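Local atomic coordinates of cortical-lytic enzyme (Bacillus cereus, PDB entry 4S3J), a protein that cleaves partially degraded cortex peptidoglycan as an N-acetylglucosaminidase during germination of Bacillus spores. Residues 113-116 and 117-121; 122-125 and 126-129; 306-309 and 310-314; 393-396 and 397-400. One frame throughout, in Å; residues are numbered along the deposited sequence.

Interaction 1: 113-116 and 117-121; sequences PSTI and PIKES
Thr115 and Lys119 cross at about a right angle, and the Thr115 side chain divides its two ends between backbone and lysine. Its hydroxyl lies between the backbone N and the carbonyl carbon (chi1 66°) and looks across the turn. Thr115 OG1 donates a hydrogen bond to Pro117 O at 2.7 Å. The donor is tilted 26° from the carbonyl plane. A water carries the polar contact further. It donates to Thr115 OG1 at 2.8 Å and accepts from Lys119 N at 3.0 Å. The threonine thus grips the far limb of the turn at two points, one direct and one through solvent. The methyl branch does the apolar work: Thr115 CG2 rests against Lys119 CE at 3.8 Å, meeting the extended lysine chain crosswise. The peptide bond between Ile116 and Pro117 is cis, which folds the chain back sharply and brings both limbs within reach. On the inner side of the turn Pro113 and Ile118 cross obliquely. The edge of the proline ring meets the isoleucine near its branch point, with Pro113 CG 3.8 Å from Ile118 CG1.

The turn links strand 104-111 to helix 120-129, with Lys119 as the helix N-cap residue. Ile118 N is hydrogen-bonded to Glu154. Pro113 and Ile118 both pack on Tyr138 of strand 135-143, while Pro113 reaches Leu122 and Ile118 reaches Val123 on the helix that follows.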
ATOM      1  N   PRO A 113      -8.109   1.679  13.998  1.00 22.41           N
ATOM      2  CA  PRO A 113      -8.077   0.951  15.274  1.00 25.49           C
ATOM      3  C   PRO A 113      -9.328   0.110  15.508  1.00 31.75           C
ATOM      4  O   PRO A 113     -10.367   0.373  14.896  1.00 23.32           O
ATOM      5  CB  PRO A 113      -7.957   2.072  16.319  1.00 27.97           C
ATOM      6  CG  PRO A 113      -7.536   3.277  15.558  1.00 25.88           C
ATOM      7  CD  PRO A 113      -8.167   3.130  14.212  1.00 24.86           C
ATOM      8  N   SER A 114      -9.207  -0.884  16.380  1.00 28.79           N
ATOM      9  CA  SER A 114     -10.306  -1.793  16.687  1.00 41.22           C
ATOM     10  C   SER A 114     -10.713  -1.707  18.155  1.00 42.29           C
ATOM     11  O   SER A 114     -11.559  -2.474  18.606  1.00 38.60           O
ATOM     12  CB  SER A 114      -9.916  -3.234  16.353  1.00 39.27           C
ATOM     13  OG  SER A 114      -8.781  -3.633  17.092  1.00 40.26           O
ATOM     14  N   THR A 115     -10.115  -0.777  18.894  1.00 30.39           N
ATOM     15  CA  THR A 115     -10.401  -0.643  20.316  1.00 27.60           C
ATOM     16  C   THR A 115     -10.545   0.808  20.732  1.00 28.94           C
ATOM     17  O   THR A 115     -10.129   1.729  20.023  1.00 27.67           O
ATOM     18  CB  THR A 115      -9.296  -1.280  21.175  1.00 31.01           C
ATOM     19  OG1 THR A 115      -8.074  -0.547  21.018  1.00 28.97           O
ATOM     20  CG2 THR A 115      -9.075  -2.729  20.781  1.00 30.99           C
ATOM     21  N   ILE A 116     -11.148   1.007  21.897  1.00 27.76           N
ATOM     22  CA  ILE A 116     -11.187   2.317  22.519  1.00 26.35           C
ATOM     23  C   ILE A 116     -10.724   2.161  23.958  1.00 34.47           C
ATOM     24  O   ILE A 116     -11.339   1.403  24.716  1.00 39.20           O
ATOM     25  CB  ILE A 116     -12.608   2.942  22.490  1.00 42.06           C
ATOM     26  CG1 ILE A 116     -13.131   3.040  21.054  1.00 54.38           C
ATOM     27  CG2 ILE A 116     -12.600   4.331  23.128  1.00 48.47           C
ATOM     28  CD1 ILE A 116     -14.621   3.326  20.956  1.00 60.27           C
ATOM     29  N   PRO A 117      -9.622   2.840  24.336  1.00 32.76           N
ATOM     30  CA  PRO A 117      -8.746   3.694  23.518  1.00 31.92           C
ATOM     31  C   PRO A 117      -7.914   2.917  22.497  1.00 27.39           C
ATOM     32  O   PRO A 117      -7.879   1.694  22.539  1.00 27.41           O
ATOM     33  CB  PRO A 117      -7.838   4.364  24.556  1.00 36.01           C
ATOM     34  CG  PRO A 117      -7.816   3.424  25.698  1.00 40.10           C
ATOM     35  CD  PRO A 117      -9.175   2.788  25.739  1.00 36.50           C
ATOM     36  N   ILE A 118      -7.263   3.639  21.590  1.00 25.93           N
ATOM     37  CA  ILE A 118      -6.400   3.025  20.587  1.00 22.74           C
ATOM     38  C   ILE A 118      -5.249   2.308  21.289  1.00 24.07           C
ATOM     39  O   ILE A 118      -4.664   2.840  22.230  1.00 26.32           O
ATOM     40  CB  ILE A 118      -5.829   4.065  19.608  1.00 20.06           C
ATOM     41  CG1 ILE A 118      -6.940   4.871  18.942  1.00 28.28           C
ATOM     42  CG2 ILE A 118      -4.984   3.392  18.511  1.00 20.17           C
ATOM     43  CD1 ILE A 118      -6.428   6.109  18.211  1.00 33.93           C
ATOM     44  N   LYS A 119      -4.915   1.110  20.824  1.00 24.01           N
ATOM     45  CA  LYS A 119      -3.795   0.371  21.403  1.00 27.33           C
ATOM     46  C   LYS A 119      -2.489   1.161  21.315  1.00 23.48           C
ATOM     47  O   LYS A 119      -2.189   1.808  20.309  1.00 22.73           O
ATOM     48  CB  LYS A 119      -3.610  -0.981  20.706  1.00 30.59           C
ATOM     49  CG  LYS A 119      -4.697  -2.012  21.010  1.00 34.72           C
ATOM     50  CD  LYS A 119      -4.423  -3.304  20.259  1.00 46.77           C
ATOM     51  CE  LYS A 119      -5.628  -4.226  20.287  1.00 65.86           C
ATOM     52  NZ  LYS A 119      -5.434  -5.404  19.400  1.00 79.44           N
ATOM     53  N   GLU A 120      -1.710   1.086  22.386  1.00 20.03           N
ATOM     54  CA  GLU A 120      -0.408   1.732  22.427  1.00 20.82           C
ATOM     55  C   GLU A 120       0.486   1.271  21.270  1.00 20.54           C
ATOM     56  O   GLU A 120       1.168   2.076  20.651  1.00 18.62           O
ATOM     57  CB  GLU A 120       0.260   1.415  23.766  1.00 19.57           C
ATOM     58  CG  GLU A 120       1.595   2.095  24.019  1.00 28.39           C
ATOM     59  CD  GLU A 120       2.250   1.609  25.312  1.00 28.82           C
ATOM     60  OE1 GLU A 120       1.639   0.789  26.022  1.00 29.02           O
ATOM     61  OE2 GLU A 120       3.378   2.039  25.623  1.00 25.89           O
ATOM     62  N   SER A 121       0.435  -0.019  20.941  1.00 23.06           N
ATOM     63  CA  SER A 121       1.274  -0.559  19.874  1.00 21.23           C
ATOM     64  C   SER A 121       0.928   0.091  18.534  1.00 15.52           C
ATOM     65  O   SER A 121       1.791   0.334  17.697  1.00 18.96           O
ATOM     66  CB  SER A 121       1.115  -2.089  19.812  1.00 21.19           C
ATOM     67  OG  SER A 121      -0.246  -2.429  19.645  1.00 23.97           O
TER
HETATM   68  O   HOH W   1      -6.627  -0.099  18.615  1.00 25.88           O

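Interaction 2: 122-125 and 126-129; sequences LVNA and TRAI
Thr126 folds back on Leu122 one helical turn earlier, and this is the close side of the contact. Its hydroxyl stands beside its own backbone N (chi1 -58°), from where it can reach the preceding turn. Leu122 O accepts from Thr126 N at 3.0 Å and from Thr126 OG1 at 2.9 Å. The two donors come from opposite faces of the carbonyl plane. The helix runs on regularly from there: Arg127 N bonds to Val123 O, Ala128 N to Asn124 O and Ile129 N to Ala125 O, each at 3.0 Å. Arg127, extended from CG to NE, runs side by side with Val123. Val123 CG1 makes a close contact over the guanidinium face, 3.2 Å from Arg127 NH1. Helix 120-129 lies between strands 104-111 and 135-143, a beta-alpha-beta unit of the TIM barrel. Thr126 packs on Leu111 and Ile410, and Val123 on Ile161 of helix 155-164.

The outer side is looser. Asn124 OD1 lies at the guanidinium edge, in its plane, but 3.8 Å from Arg127 NH1. The amide and guanidinium planes are 52° apart. Asn124 and Ala128 are exposed.

The buried threonine hydroxyl therefore has its polar need met by the helix itself. The guanidinium lays one face on the valine CG1 methyl and keeps its charge at the surface, where the nearby amide oxygen can add at most a weak electrostatic attraction.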
ATOM      1  N   LEU A 122      -0.346   0.419  18.356  1.00 17.01           N
ATOM      2  CA  LEU A 122      -0.815   1.023  17.125  1.00 19.30           C
ATOM      3  C   LEU A 122      -0.431   2.504  17.030  1.00 17.83           C
ATOM      4  O   LEU A 122      -0.045   3.008  15.957  1.00 18.83           O
ATOM      5  CB  LEU A 122      -2.315   0.841  17.041  1.00 23.67           C
ATOM      6  CG  LEU A 122      -2.983   0.876  15.677  1.00 28.19           C
ATOM      7  CD1 LEU A 122      -2.306  -0.059  14.676  1.00 20.68           C
ATOM      8  CD2 LEU A 122      -4.464   0.512  15.835  1.00 22.79           C
ATOM      9  N   VAL A 123      -0.505   3.209  18.152  1.00 19.40           N
ATOM     10  CA  VAL A 123      -0.025   4.583  18.181  1.00 21.44           C
ATOM     11  C   VAL A 123       1.491   4.609  17.926  1.00 20.17           C
ATOM     12  O   VAL A 123       1.998   5.459  17.191  1.00 20.74           O
ATOM     13  CB  VAL A 123      -0.377   5.271  19.508  1.00 25.29           C
ATOM     14  CG1 VAL A 123       0.163   6.687  19.531  1.00 28.28           C
ATOM     15  CG2 VAL A 123      -1.886   5.289  19.695  1.00 23.73           C
ATOM     16  N   ASN A 124       2.226   3.647  18.480  1.00 19.06           N
ATOM     17  CA  ASN A 124       3.663   3.607  18.226  1.00 16.90           C
ATOM     18  C   ASN A 124       3.989   3.320  16.754  1.00 13.82           C
ATOM     19  O   ASN A 124       4.900   3.909  16.189  1.00 19.77           O
ATOM     20  CB  ASN A 124       4.341   2.554  19.108  1.00 20.67           C
ATOM     21  CG  ASN A 124       4.522   3.017  20.540  1.00 30.65           C
ATOM     22  OD1 ASN A 124       4.539   4.212  20.819  1.00 40.17           O
ATOM     23  ND2 ASN A 124       4.706   2.065  21.447  1.00 29.64           N
ATOM     24  N   ALA A 125       3.232   2.417  16.138  1.00 15.40           N
ATOM     25  CA  ALA A 125       3.430   2.129  14.722  1.00 16.32           C
ATOM     26  C   ALA A 125       3.153   3.377  13.886  1.00 17.84           C
ATOM     27  O   ALA A 125       3.872   3.661  12.936  1.00 17.44           O
ATOM     28  CB  ALA A 125       2.546   1.000  14.277  1.00 16.44           C
ATOM     29  N   THR A 126       2.126   4.136  14.259  1.00 16.98           N
ATOM     30  CA  THR A 126       1.788   5.347  13.526  1.00 17.96           C
ATOM     31  C   THR A 126       2.945   6.349  13.598  1.00 19.50           C
ATOM     32  O   THR A 126       3.311   6.964  12.591  1.00 17.86           O
ATOM     33  CB  THR A 126       0.502   5.995  14.086  1.00 18.45           C
ATOM     34  OG1 THR A 126      -0.583   5.064  14.013  1.00 18.34           O
ATOM     35  CG2 THR A 126       0.130   7.252  13.302  1.00 18.25           C
ATOM     36  N   ARG A 127       3.514   6.529  14.785  1.00 21.81           N
ATOM     37  CA  ARG A 127       4.649   7.431  14.932  1.00 22.20           C
ATOM     38  C   ARG A 127       5.854   6.970  14.112  1.00 18.01           C
ATOM     39  O   ARG A 127       6.592   7.809  13.571  1.00 19.96           O
ATOM     40  CB  ARG A 127       5.048   7.563  16.400  1.00 23.16           C
ATOM     41  CG  ARG A 127       4.026   8.268  17.247  1.00 29.30           C
ATOM     42  CD  ARG A 127       4.596   8.681  18.593  1.00 43.56           C
ATOM     43  NE  ARG A 127       3.612   9.440  19.361  1.00 65.26           N
ATOM     44  CZ  ARG A 127       2.868   8.942  20.348  1.00 73.10           C
ATOM     45  NH1 ARG A 127       2.975   7.668  20.709  1.00 74.85           N
ATOM     46  NH2 ARG A 127       2.000   9.727  20.974  1.00 66.99           N
ATOM     47  N   ALA A 128       6.070   5.660  14.054  1.00 19.04           N
ATOM     48  CA  ALA A 128       7.216   5.118  13.335  1.00 20.11           C
ATOM     49  C   ALA A 128       7.084   5.354  11.832  1.00 22.84           C
ATOM     50  O   ALA A 128       8.068   5.622  11.149  1.00 19.28           O
ATOM     51  CB  ALA A 128       7.371   3.626  13.610  1.00 17.09           C
ATOM     52  N   ILE A 129       5.855   5.283  11.332  1.00 19.87           N
ATOM     53  CA  ILE A 129       5.597   5.361   9.895  1.00 14.59           C
ATOM     54  C   ILE A 129       5.427   6.805   9.417  1.00 15.97           C
ATOM     55  O   ILE A 129       5.753   7.122   8.286  1.00 17.96           O
ATOM     56  CB  ILE A 129       4.361   4.497   9.542  1.00 16.85           C
ATOM     57  CG1 ILE A 129       4.778   3.018   9.609  1.00 19.12           C
ATOM     58  CG2 ILE A 129       3.802   4.842   8.161  1.00 18.91           C
ATOM     59  CD1 ILE A 129       3.637   2.017   9.454  1.00 17.24           C
TER

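Interaction 3: 306-309 and 310-314; sequences LQYA and KSQMP
Ser311 and Tyr308 make the shortest polar contact here. Ser311 OG donates to Tyr308 O at 2.6 Å, in the carbonyl plane and on a lone pair. The hydroxyl is set between its backbone N and carbonyl carbon (chi1 80°), which turns it back towards the preceding turn. The same hydroxyl oxygen accepts from Gln312 NE2 at 3.0 Å. That bond is nearly straight, at 175°, and Ser311 OG lies in the amide plane. The serine is thus a relay from the glutamine amide to the helix backbone.

The backbone bonds change along the segment. Lys310 N to Leu306 O is a regular helical bond of 3.0 Å. Further on, Gln312 N bonds to Ala309 O at 2.9 Å, three residues back, from above the carbonyl plane. Met313 N makes only a weak bond to Ala309 O.

Packing surrounds these bonds. The Gln312 chain bends beyond CB and lies across one face of the Tyr308 ring. Gln312 CG is 3.9 Å from the ring centroid, a CH-pi contact offset toward the rim. The ring and amide planes are only 6° apart. Tyr308 OH is hydrogen-bonded to Ser257, and the ring also meets Tyr269. Helix 299-312 lies between strands 278-281 and 318-330 of the TIM barrel, and Ala309 and Met313 pack inward on Ile318.

The glutamine amide is held flat by two different forces, its bond to the serine and its contact with the ring. Together they fix side chains near the end of the helix, where i to i+4 bonds give way to a bond three residues back.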
ATOM      1  N   LEU A 306      -4.434   0.227 -13.413  1.00 21.96           N
ATOM      2  CA  LEU A 306      -3.754   1.507 -13.586  1.00 20.76           C
ATOM      3  C   LEU A 306      -3.867   2.012 -15.026  1.00 21.61           C
ATOM      4  O   LEU A 306      -4.044   3.216 -15.241  1.00 22.16           O
ATOM      5  CB  LEU A 306      -2.283   1.420 -13.191  1.00 19.95           C
ATOM      6  CG  LEU A 306      -2.067   1.106 -11.711  1.00 17.64           C
ATOM      7  CD1 LEU A 306      -0.563   1.010 -11.446  1.00 21.03           C
ATOM      8  CD2 LEU A 306      -2.703   2.124 -10.782  1.00 20.42           C
ATOM      9  N   GLN A 307      -3.758   1.110 -16.000  1.00 20.68           N
ATOM     10  CA  GLN A 307      -3.879   1.504 -17.403  1.00 22.44           C
ATOM     11  C   GLN A 307      -5.289   2.002 -17.705  1.00 25.23           C
ATOM     12  O   GLN A 307      -5.459   2.989 -18.422  1.00 25.87           O
ATOM     13  CB  GLN A 307      -3.532   0.345 -18.328  1.00 23.32           C
ATOM     14  CG  GLN A 307      -2.073  -0.055 -18.301  1.00 24.94           C
ATOM     15  CD  GLN A 307      -1.813  -1.276 -19.140  1.00 28.68           C
ATOM     16  OE1 GLN A 307      -2.535  -2.265 -19.057  1.00 33.25           O
ATOM     17  NE2 GLN A 307      -0.802  -1.206 -19.978  1.00 32.04           N
ATOM     18  N   TYR A 308      -6.299   1.324 -17.161  1.00 22.44           N
ATOM     19  CA  TYR A 308      -7.664   1.779 -17.370  1.00 24.47           C
ATOM     20  C   TYR A 308      -7.836   3.141 -16.708  1.00 26.59           C
ATOM     21  O   TYR A 308      -8.386   4.052 -17.314  1.00 24.22           O
ATOM     22  CB  TYR A 308      -8.693   0.801 -16.824  1.00 23.32           C
ATOM     23  CG  TYR A 308     -10.067   1.434 -16.831  1.00 29.75           C
ATOM     24  CD1 TYR A 308     -10.739   1.656 -18.018  1.00 28.97           C
ATOM     25  CD2 TYR A 308     -10.647   1.868 -15.664  1.00 23.00           C
ATOM     26  CE1 TYR A 308     -11.985   2.262 -18.032  1.00 29.99           C
ATOM     27  CE2 TYR A 308     -11.897   2.480 -15.655  1.00 26.57           C
ATOM     28  CZ  TYR A 308     -12.552   2.678 -16.850  1.00 25.58           C
ATOM     29  OH  TYR A 308     -13.791   3.289 -16.850  1.00 35.03           O
ATOM     30  N   ALA A 309      -7.334   3.293 -15.484  1.00 23.21           N
ATOM     31  CA  ALA A 309      -7.470   4.565 -14.774  1.00 19.32           C
ATOM     32  C   ALA A 309      -6.853   5.734 -15.562  1.00 25.81           C
ATOM     33  O   ALA A 309      -7.449   6.802 -15.661  1.00 23.78           O
ATOM     34  CB  ALA A 309      -6.850   4.469 -13.400  1.00 21.92           C
ATOM     35  N   LYS A 310      -5.663   5.521 -16.127  1.00 24.15           N
ATOM     36  CA  LYS A 310      -4.976   6.538 -16.932  1.00 23.40           C
ATOM     37  C   LYS A 310      -5.774   6.932 -18.161  1.00 24.75           C
ATOM     38  O   LYS A 310      -5.625   8.037 -18.664  1.00 28.52           O
ATOM     39  CB  LYS A 310      -3.590   6.019 -17.344  1.00 23.28           C
ATOM     40  CG  LYS A 310      -2.623   6.072 -16.212  1.00 28.30           C
ATOM     41  CD  LYS A 310      -1.255   5.509 -16.607  1.00 31.30           C
ATOM     42  CE  LYS A 310      -0.686   6.134 -17.847  1.00 34.30           C
ATOM     43  NZ  LYS A 310       0.661   5.554 -18.136  1.00 37.62           N
ATOM     44  N   SER A 311      -6.590   6.020 -18.675  1.00 23.95           N
ATOM     45  CA  SER A 311      -7.424   6.346 -19.832  1.00 25.33           C
ATOM     46  C   SER A 311      -8.576   7.264 -19.460  1.00 29.26           C
ATOM     47  O   SER A 311      -9.165   7.892 -20.335  1.00 28.07           O
ATOM     48  CB  SER A 311      -7.956   5.066 -20.490  1.00 27.03           C
ATOM     49  OG  SER A 311      -9.079   4.527 -19.813  1.00 28.55           O
ATOM     50  N   GLN A 312      -8.878   7.368 -18.166  1.00 27.57           N
ATOM     51  CA  GLN A 312     -10.036   8.118 -17.685  1.00 27.03           C
ATOM     52  C   GLN A 312      -9.672   9.424 -16.992  1.00 25.33           C
ATOM     53  O   GLN A 312     -10.543  10.267 -16.796  1.00 27.22           O
ATOM     54  CB  GLN A 312     -10.859   7.273 -16.699  1.00 23.75           C
ATOM     55  CG  GLN A 312     -11.357   5.948 -17.238  1.00 24.25           C
ATOM     56  CD  GLN A 312     -12.282   6.104 -18.431  1.00 27.99           C
ATOM     57  OE1 GLN A 312     -13.385   6.645 -18.320  1.00 31.25           O
ATOM     58  NE2 GLN A 312     -11.816   5.664 -19.590  1.00 34.11           N
ATOM     59  N   MET A 313      -8.424   9.556 -16.553  1.00 24.73           N
ATOM     60  CA  MET A 313      -7.994  10.711 -15.763  1.00 23.01           C
ATOM     61  C   MET A 313      -6.482  10.891 -15.832  1.00 24.49           C
ATOM     62  O   MET A 313      -5.752   9.961 -16.209  1.00 26.83           O
ATOM     63  CB  MET A 313      -8.425  10.556 -14.299  1.00 27.91           C
ATOM     64  CG  MET A 313      -7.543   9.560 -13.537  1.00 23.94           C
ATOM     65  SD  MET A 313      -8.174   9.223 -11.876  1.00 25.23           S
ATOM     66  CE  MET A 313      -9.623   8.229 -12.245  1.00 25.87           C
ATOM     67  N   PRO A 314      -5.990  12.087 -15.463  1.00 28.16           N
ATOM     68  CA  PRO A 314      -4.538  12.343 -15.482  1.00 28.05           C
ATOM     69  C   PRO A 314      -3.754  11.415 -14.550  1.00 32.42           C
ATOM     70  O   PRO A 314      -4.185  11.168 -13.425  1.00 25.69           O
ATOM     71  CB  PRO A 314      -4.418  13.796 -15.013  1.00 32.88           C
ATOM     72  CG  PRO A 314      -5.766  14.396 -15.201  1.00 33.23           C
ATOM     73  CD  PRO A 314      -6.764  13.275 -15.063  1.00 31.95           C
TER

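Interaction 4: 393-396 and 397-400; sequences KFNL and MKEQ
Phe394 and Met397 lie side by side and form a Met-aromatic contact. The sulfur comes to the ring edge, near its plane: Met397 SD is 5.4 Å from the Phe394 centroid and 4.1 Å from Phe394 CD1. The methionine chain runs extended to the sulfur, and its bend at chi3 (57°) then turns the terminal methyl aside. Leu396 CD1 also packs on the aliphatic Gln400 CG at 3.8 Å.

The backbone bonds are those of a regular alpha helix. Met397 N, Lys398 N, Glu399 N and Gln400 N bond to the carbonyl oxygens of Lys393, Phe394, Asn395 and Leu396 in turn. The last is the shortest, Gln400 N to Leu396 O at 2.9 Å.

Among charged and polar side chains, Asn395 and Lys398 run alongside each other in the same direction, with Asn395 OD1 3.7 Å from Lys398 NZ. The polar ends bond elsewhere: Asn395 OD1 to Gln391, Lys398 NZ to Asn71, Gln68 O and Asn424, and Glu399 OE2 to Tyr64 OH.

Helix 387-400 is enclosed on several sides: Phe394 packs on helix 415-424 and, with Met397, on strand 404-408, while Leu396 faces helix 299-312. Asn395 and Glu399 meet helix 63-70, so the helix forms part of the interface between the barrel and a helix in a LysM sequence range.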
ATOM      1  N   LYS A 393       6.197  -3.456  -7.426  1.00 13.50           N
ATOM      2  CA  LYS A 393       5.131  -2.459  -7.429  1.00 11.86           C
ATOM      3  C   LYS A 393       5.669  -1.037  -7.578  1.00 15.93           C
ATOM      4  O   LYS A 393       5.103  -0.238  -8.335  1.00 16.62           O
ATOM      5  CB  LYS A 393       4.309  -2.580  -6.152  1.00 14.65           C
ATOM      6  CG  LYS A 393       3.412  -3.819  -6.104  1.00 15.47           C
ATOM      7  CD  LYS A 393       2.251  -3.682  -7.072  1.00 14.49           C
ATOM      8  CE  LYS A 393       1.356  -4.925  -7.124  1.00 15.74           C
ATOM      9  NZ  LYS A 393       0.680  -5.248  -5.839  1.00 17.09           N
ATOM     10  N   PHE A 394       6.780  -0.723  -6.908  1.00 14.31           N
ATOM     11  CA  PHE A 394       7.419   0.587  -7.068  1.00 15.32           C
ATOM     12  C   PHE A 394       7.836   0.786  -8.535  1.00 18.29           C
ATOM     13  O   PHE A 394       7.652   1.877  -9.091  1.00 16.65           O
ATOM     14  CB  PHE A 394       8.650   0.722  -6.167  1.00 15.68           C
ATOM     15  CG  PHE A 394       8.350   0.852  -4.677  1.00 13.99           C
ATOM     16  CD1 PHE A 394       7.074   1.157  -4.180  1.00 14.57           C
ATOM     17  CD2 PHE A 394       9.376   0.616  -3.754  1.00 17.22           C
ATOM     18  CE1 PHE A 394       6.851   1.292  -2.817  1.00 13.67           C
ATOM     19  CE2 PHE A 394       9.151   0.734  -2.402  1.00 17.55           C
ATOM     20  CZ  PHE A 394       7.869   1.064  -1.926  1.00 15.42           C
ATOM     21  N   ASN A 395       8.415  -0.241  -9.160  1.00 16.42           N
ATOM     22  CA  ASN A 395       8.835  -0.144 -10.566  1.00 17.42           C
ATOM     23  C   ASN A 395       7.622   0.040 -11.496  1.00 17.67           C
ATOM     24  O   ASN A 395       7.689   0.772 -12.489  1.00 18.53           O
ATOM     25  CB  ASN A 395       9.641  -1.367 -10.970  1.00 17.74           C
ATOM     26  CG  ASN A 395      11.016  -1.398 -10.314  1.00 20.57           C
ATOM     27  OD1 ASN A 395      11.432  -0.440  -9.642  1.00 16.55           O
ATOM     28  ND2 ASN A 395      11.712  -2.507 -10.482  1.00 17.09           N
ATOM     29  N   LEU A 396       6.504  -0.607 -11.167  1.00 16.84           N
ATOM     30  CA  LEU A 396       5.272  -0.401 -11.932  1.00 17.21           C
ATOM     31  C   LEU A 396       4.810   1.062 -11.857  1.00 19.60           C
ATOM     32  O   LEU A 396       4.386   1.647 -12.871  1.00 19.87           O
ATOM     33  CB  LEU A 396       4.184  -1.332 -11.424  1.00 16.62           C
ATOM     34  CG  LEU A 396       2.787  -1.169 -12.035  1.00 16.31           C
ATOM     35  CD1 LEU A 396       2.834  -1.464 -13.543  1.00 24.45           C
ATOM     36  CD2 LEU A 396       1.789  -2.073 -11.356  1.00 16.94           C
ATOM     37  N   MET A 397       4.900   1.657 -10.668  1.00 16.68           N
ATOM     38  CA  MET A 397       4.518   3.058 -10.474  1.00 17.36           C
ATOM     39  C   MET A 397       5.368   3.946 -11.366  1.00 19.02           C
ATOM     40  O   MET A 397       4.861   4.868 -12.004  1.00 20.60           O
ATOM     41  CB  MET A 397       4.685   3.477  -9.016  1.00 17.92           C
ATOM     42  CG  MET A 397       3.725   2.774  -8.049  1.00 21.24           C
ATOM     43  SD  MET A 397       4.171   3.076  -6.317  1.00 20.03           S
ATOM     44  CE  MET A 397       4.135   4.874  -6.265  1.00 21.11           C
ATOM     45  N   LYS A 398       6.655   3.652 -11.410  1.00 17.86           N
ATOM     46  CA  LYS A 398       7.573   4.421 -12.246  1.00 18.91           C
ATOM     47  C   LYS A 398       7.207   4.310 -13.720  1.00 23.57           C
ATOM     48  O   LYS A 398       7.158   5.326 -14.433  1.00 24.40           O
ATOM     49  CB  LYS A 398       9.022   3.948 -12.031  1.00 19.90           C
ATOM     50  CG  LYS A 398       9.535   4.168 -10.613  1.00 17.70           C
ATOM     51  CD  LYS A 398      10.903   3.563 -10.410  1.00 16.93           C
ATOM     52  CE  LYS A 398      11.252   3.416  -8.912  1.00 19.92           C
ATOM     53  NZ  LYS A 398      12.686   2.967  -8.759  1.00 17.56           N
ATOM     54  N   GLU A 399       6.967   3.085 -14.180  1.00 19.74           N
ATOM     55  CA  GLU A 399       6.645   2.853 -15.579  1.00 23.67           C
ATOM     56  C   GLU A 399       5.367   3.576 -15.972  1.00 21.98           C
ATOM     57  O   GLU A 399       5.291   4.161 -17.048  1.00 25.66           O
ATOM     58  CB  GLU A 399       6.496   1.362 -15.862  1.00 25.13           C
ATOM     59  CG  GLU A 399       7.770   0.551 -15.727  1.00 27.28           C
ATOM     60  CD  GLU A 399       7.496  -0.943 -15.755  1.00 42.17           C
ATOM     61  OE1 GLU A 399       6.418  -1.363 -15.287  1.00 26.54           O
ATOM     62  OE2 GLU A 399       8.352  -1.707 -16.235  1.00 48.91           O
ATOM     63  N   GLN A 400       4.367   3.530 -15.094  1.00 21.71           N
ATOM     64  CA  GLN A 400       3.045   4.087 -15.399  1.00 20.28           C
ATOM     65  C   GLN A 400       2.957   5.583 -15.116  1.00 23.11           C
ATOM     66  O   GLN A 400       2.024   6.249 -15.574  1.00 24.96           O
ATOM     67  CB  GLN A 400       1.967   3.340 -14.610  1.00 21.76           C
ATOM     68  CG  GLN A 400       1.828   1.891 -15.009  1.00 25.75           C
ATOM     69  CD  GLN A 400       1.311   1.734 -16.425  1.00 33.48           C
ATOM     70  OE1 GLN A 400       0.464   2.506 -16.875  1.00 33.84           O
ATOM     71  NE2 GLN A 400       1.830   0.749 -17.140  1.00 30.14           N
TER

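How the interactions relate
The four contacts form two pairs on opposite sides of the chain's centre, all within the glycosyl hydrolase family 18 range. Interactions 1 and 2 share helix 120-129, with centres about 11 Å apart. They meet where Pro113 CA lies 3.7 Å from Leu122 CD2. Interactions 3 and 4 have centres about 14 Å apart and join two helices of the barrel's outer layer. Lys310 NZ probably bonds to Gln400 O at 3.0 Å, and Leu306 CD1 packs on Leu396 CD2. Between the pairs, interactions 2 and 4 come to about 12 Å at their nearest atoms. All four lie away from Glu220, the probable proton donor.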